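Putative DsbA oxidoreductase SCO1869 (Streptomyces coelicolor A3, PDB 3GL5) is a probable DsbA-type oxidoreductase of the thioredoxin superfamily, thought to carry out thiol-disulfide exchange. Local coordinates at residues R22-A26 with A198-F204. Residues are numbered along the deposited sequence; the frame is centred on the assembly and turned at random.
Sequences RFEKA and AQPAEVF
The ring of F204 receives F23 on one face and Q199 CB, offset toward its rim, on the other. F23 CB sits almost over the centre of the first face, 4.3 Å from the F204 centroid, in a CH-pi contact. The F23 ring then presents an edge to that face, giving a T-shaped pair with centroids 5.8 Å apart and planes at 88°. With CG anti to the backbone N (chi1 172°), the F23 ring is turned so that its edge faces F204; the same ring touches V5 and I7 of strand 3-9, while F204 also meets F187. The third flat group, the R22 guanidinium, is met at its edge, in plane, by A198 O, 2.9 Å from NH1, but the N-H...O angle of 130° makes this bond weak. Stronger polar ties point elsewhere: NE forms a salt bridge with E86 and NH2 a hydrogen bond with Q82. The extended R22 chain runs past the backbone of Q199, with CD 3.1 Å from Q199 O.

Beside the aromatic pair, the methyls of A26 and A201, 3.9 Å apart at their CB atoms, let helix 14-28 approach the first turn of helix 201-213, with the two CA atoms at 4.8 Å. A26 CB also meets the F204 CB methylene at 3.4 Å. A201 CB rests 3.6 Å from R22 O, and the aliphatic part of K25 passes alongside it.

The two helices, on the same thioredoxin-like domain, are thus joined by a buried apolar interface, whereas R22 ties the turn preceding helix 201-213 only weakly, through A198 O; its firmer polar partners are Q82 and E86, and its charge is probably offset in part by E86.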
ATOM      1  N   ARG A  22       1.410  21.817  -1.999  1.00 25.90           N
ATOM      2  CA  ARG A  22       2.544  22.146  -2.872  1.00 25.98           C
ATOM      3  C   ARG A  22       3.002  20.926  -3.685  1.00 26.34           C
ATOM      4  O   ARG A  22       3.268  21.031  -4.881  1.00 26.30           O
ATOM      5  CB  ARG A  22       3.700  22.767  -2.077  1.00 24.75           C
ATOM      6  CG  ARG A  22       3.624  24.225  -2.055  1.00 25.24           C
ATOM      7  CD  ARG A  22       4.660  24.868  -1.174  1.00 24.76           C
ATOM      8  NE  ARG A  22       4.245  26.207  -0.762  1.00 22.05           N
ATOM      9  CZ  ARG A  22       4.918  26.949   0.116  1.00 24.84           C
ATOM     10  NH1 ARG A  22       6.008  26.481   0.692  1.00 26.76           N
ATOM     11  NH2 ARG A  22       4.492  28.150   0.455  1.00 25.72           N
ATOM     12  N   PHE A  23       3.069  19.776  -3.019  1.00 26.36           N
ATOM     13  CA  PHE A  23       3.428  18.544  -3.662  1.00 26.50           C
ATOM     14  C   PHE A  23       2.419  18.164  -4.721  1.00 27.26           C
ATOM     15  O   PHE A  23       2.802  17.681  -5.803  1.00 26.74           O
ATOM     16  CB  PHE A  23       3.519  17.386  -2.670  1.00 25.51           C
ATOM     17  CG  PHE A  23       3.700  16.073  -3.348  1.00 26.90           C
ATOM     18  CD1 PHE A  23       4.932  15.728  -3.888  1.00 26.02           C
ATOM     19  CD2 PHE A  23       2.609  15.227  -3.548  1.00 27.65           C
ATOM     20  CE1 PHE A  23       5.094  14.548  -4.569  1.00 26.12           C
ATOM     21  CE2 PHE A  23       2.755  14.030  -4.239  1.00 25.80           C
ATOM     22  CZ  PHE A  23       3.995  13.675  -4.730  1.00 26.12           C
ATOM     23  N   GLU A  24       1.137  18.311  -4.396  1.00 27.91           N
ATOM     24  CA  GLU A  24       0.101  17.885  -5.308  1.00 29.77           C
ATOM     25  C   GLU A  24       0.133  18.769  -6.551  1.00 30.49           C
ATOM     26  O   GLU A  24       0.014  18.302  -7.714  1.00 30.44           O
ATOM     27  CB  GLU A  24      -1.253  17.953  -4.622  1.00 29.96           C
ATOM     28  CG  GLU A  24      -1.533  16.742  -3.720  1.00 33.42           C
ATOM     29  CD  GLU A  24      -2.699  16.956  -2.764  1.00 37.31           C
ATOM     30  OE1 GLU A  24      -3.423  17.976  -2.867  1.00 40.14           O
ATOM     31  OE2 GLU A  24      -2.884  16.112  -1.868  1.00 41.19           O
ATOM     32  N   LYS A  25       0.338  20.056  -6.308  1.00 30.40           N
ATOM     33  CA  LYS A  25       0.474  20.982  -7.409  1.00 31.14           C
ATOM     34  C   LYS A  25       1.650  20.545  -8.308  1.00 30.22           C
ATOM     35  O   LYS A  25       1.506  20.497  -9.511  1.00 28.96           O
ATOM     36  CB  LYS A  25       0.582  22.421  -6.892  1.00 31.13           C
ATOM     37  CG  LYS A  25       1.166  23.399  -7.896  1.00 34.69           C
ATOM     38  CD  LYS A  25       1.345  24.804  -7.311  1.00 37.32           C
ATOM     39  CE  LYS A  25       0.292  25.728  -7.868  1.00 39.32           C
ATOM     40  NZ  LYS A  25       0.786  27.148  -8.084  1.00 43.86           N
ATOM     41  N   ALA A  26       2.782  20.175  -7.715  1.00 29.69           N
ATOM     42  CA  ALA A  26       3.950  19.722  -8.481  1.00 30.06           C
ATOM     43  C   ALA A  26       3.650  18.419  -9.222  1.00 30.90           C
ATOM     44  O   ALA A  26       4.097  18.203 -10.373  1.00 32.20           O
ATOM     45  CB  ALA A  26       5.132  19.522  -7.554  1.00 30.11           C
ATOM     46  N   ALA A 198       8.121  21.832   3.539  1.00 28.45           N
ATOM     47  CA  ALA A 198       7.212  22.380   2.519  1.00 29.55           C
ATOM     48  C   ALA A 198       7.977  23.175   1.444  1.00 30.42           C
ATOM     49  O   ALA A 198       7.927  24.403   1.357  1.00 30.64           O
ATOM     50  CB  ALA A 198       6.117  23.235   3.155  1.00 28.98           C
ATOM     51  N   GLN A 199       8.664  22.431   0.602  1.00 31.42           N
ATOM     52  CA  GLN A 199       9.442  22.962  -0.496  1.00 31.93           C
ATOM     53  C   GLN A 199       8.550  23.635  -1.591  1.00 32.30           C
ATOM     54  O   GLN A 199       7.331  23.347  -1.679  1.00 32.46           O
ATOM     55  CB  GLN A 199      10.223  21.785  -1.070  1.00 31.60           C
ATOM     56  CG  GLN A 199      11.160  21.113  -0.059  1.00 33.09           C
ATOM     57  CD  GLN A 199      12.593  21.669  -0.127  1.00 37.87           C
ATOM     58  OE1 GLN A 199      13.179  21.750  -1.209  1.00 36.86           O
ATOM     59  NE2 GLN A 199      13.155  22.049   1.029  1.00 37.89           N
ATOM     60  N   PRO A 200       9.144  24.539  -2.409  1.00 32.04           N
ATOM     61  CA  PRO A 200       8.489  25.075  -3.619  1.00 32.15           C
ATOM     62  C   PRO A 200       8.038  23.949  -4.533  1.00 32.55           C
ATOM     63  O   PRO A 200       8.713  22.922  -4.633  1.00 33.67           O
ATOM     64  CB  PRO A 200       9.617  25.873  -4.326  1.00 32.38           C
ATOM     65  CG  PRO A 200      10.617  26.230  -3.234  1.00 31.45           C
ATOM     66  CD  PRO A 200      10.415  25.233  -2.086  1.00 32.56           C
ATOM     67  N   ALA A 201       6.924  24.116  -5.223  1.00 32.49           N
ATOM     68  CA  ALA A 201       6.500  23.048  -6.120  1.00 33.26           C
ATOM     69  C   ALA A 201       7.623  22.717  -7.098  1.00 33.56           C
ATOM     70  O   ALA A 201       7.704  21.571  -7.578  1.00 33.92           O
ATOM     71  CB  ALA A 201       5.172  23.393  -6.850  1.00 32.99           C
ATOM     72  N   GLU A 202       8.482  23.720  -7.347  1.00 33.86           N
ATOM     73  CA  GLU A 202       9.699  23.633  -8.193  1.00 34.45           C
ATOM     74  C   GLU A 202      10.652  22.551  -7.782  1.00 33.47           C
ATOM     75  O   GLU A 202      11.092  21.759  -8.631  1.00 34.60           O
ATOM     76  CB  GLU A 202      10.520  24.951  -8.214  1.00 34.48           C
ATOM     77  CG  GLU A 202       9.796  26.124  -8.798  1.00 38.84           C
ATOM     78  CD  GLU A 202       8.708  25.677  -9.770  1.00 43.45           C
ATOM     79  OE1 GLU A 202       8.992  24.829 -10.655  1.00 44.46           O
ATOM     80  OE2 GLU A 202       7.561  26.160  -9.627  1.00 46.28           O
ATOM     81  N   VAL A 203      11.013  22.557  -6.503  0.50 32.81           N
ATOM     82  CA  VAL A 203      11.860  21.523  -5.960  0.50 31.98           C
ATOM     83  C   VAL A 203      11.134  20.175  -6.099  0.50 31.76           C
ATOM     84  O   VAL A 203      11.709  19.229  -6.657  0.50 31.75           O
ATOM     85  CB  VAL A 203      12.276  21.820  -4.515  0.50 32.00           C
ATOM     86  CG1 VAL A 203      13.255  20.785  -4.040  0.50 30.93           C
ATOM     87  CG2 VAL A 203      12.921  23.210  -4.436  0.50 32.44           C
ATOM     88  N   PHE A 204       9.868  20.109  -5.664  1.00 30.50           N
ATOM     89  CA  PHE A 204       9.099  18.855  -5.781  1.00 29.88           C
ATOM     90  C   PHE A 204       9.115  18.307  -7.217  1.00 30.21           C
ATOM     91  O   PHE A 204       9.400  17.139  -7.453  1.00 30.04           O
ATOM     92  CB  PHE A 204       7.675  19.036  -5.300  1.00 28.91           C
ATOM     93  CG  PHE A 204       7.548  19.084  -3.825  1.00 27.68           C
ATOM     94  CD1 PHE A 204       8.180  18.130  -3.029  1.00 29.62           C
ATOM     95  CD2 PHE A 204       6.816  20.080  -3.220  1.00 26.93           C
ATOM     96  CE1 PHE A 204       8.057  18.160  -1.643  1.00 29.36           C
ATOM     97  CE2 PHE A 204       6.695  20.140  -1.829  1.00 28.45           C
ATOM     98  CZ  PHE A 204       7.304  19.168  -1.045  1.00 28.02           C
TER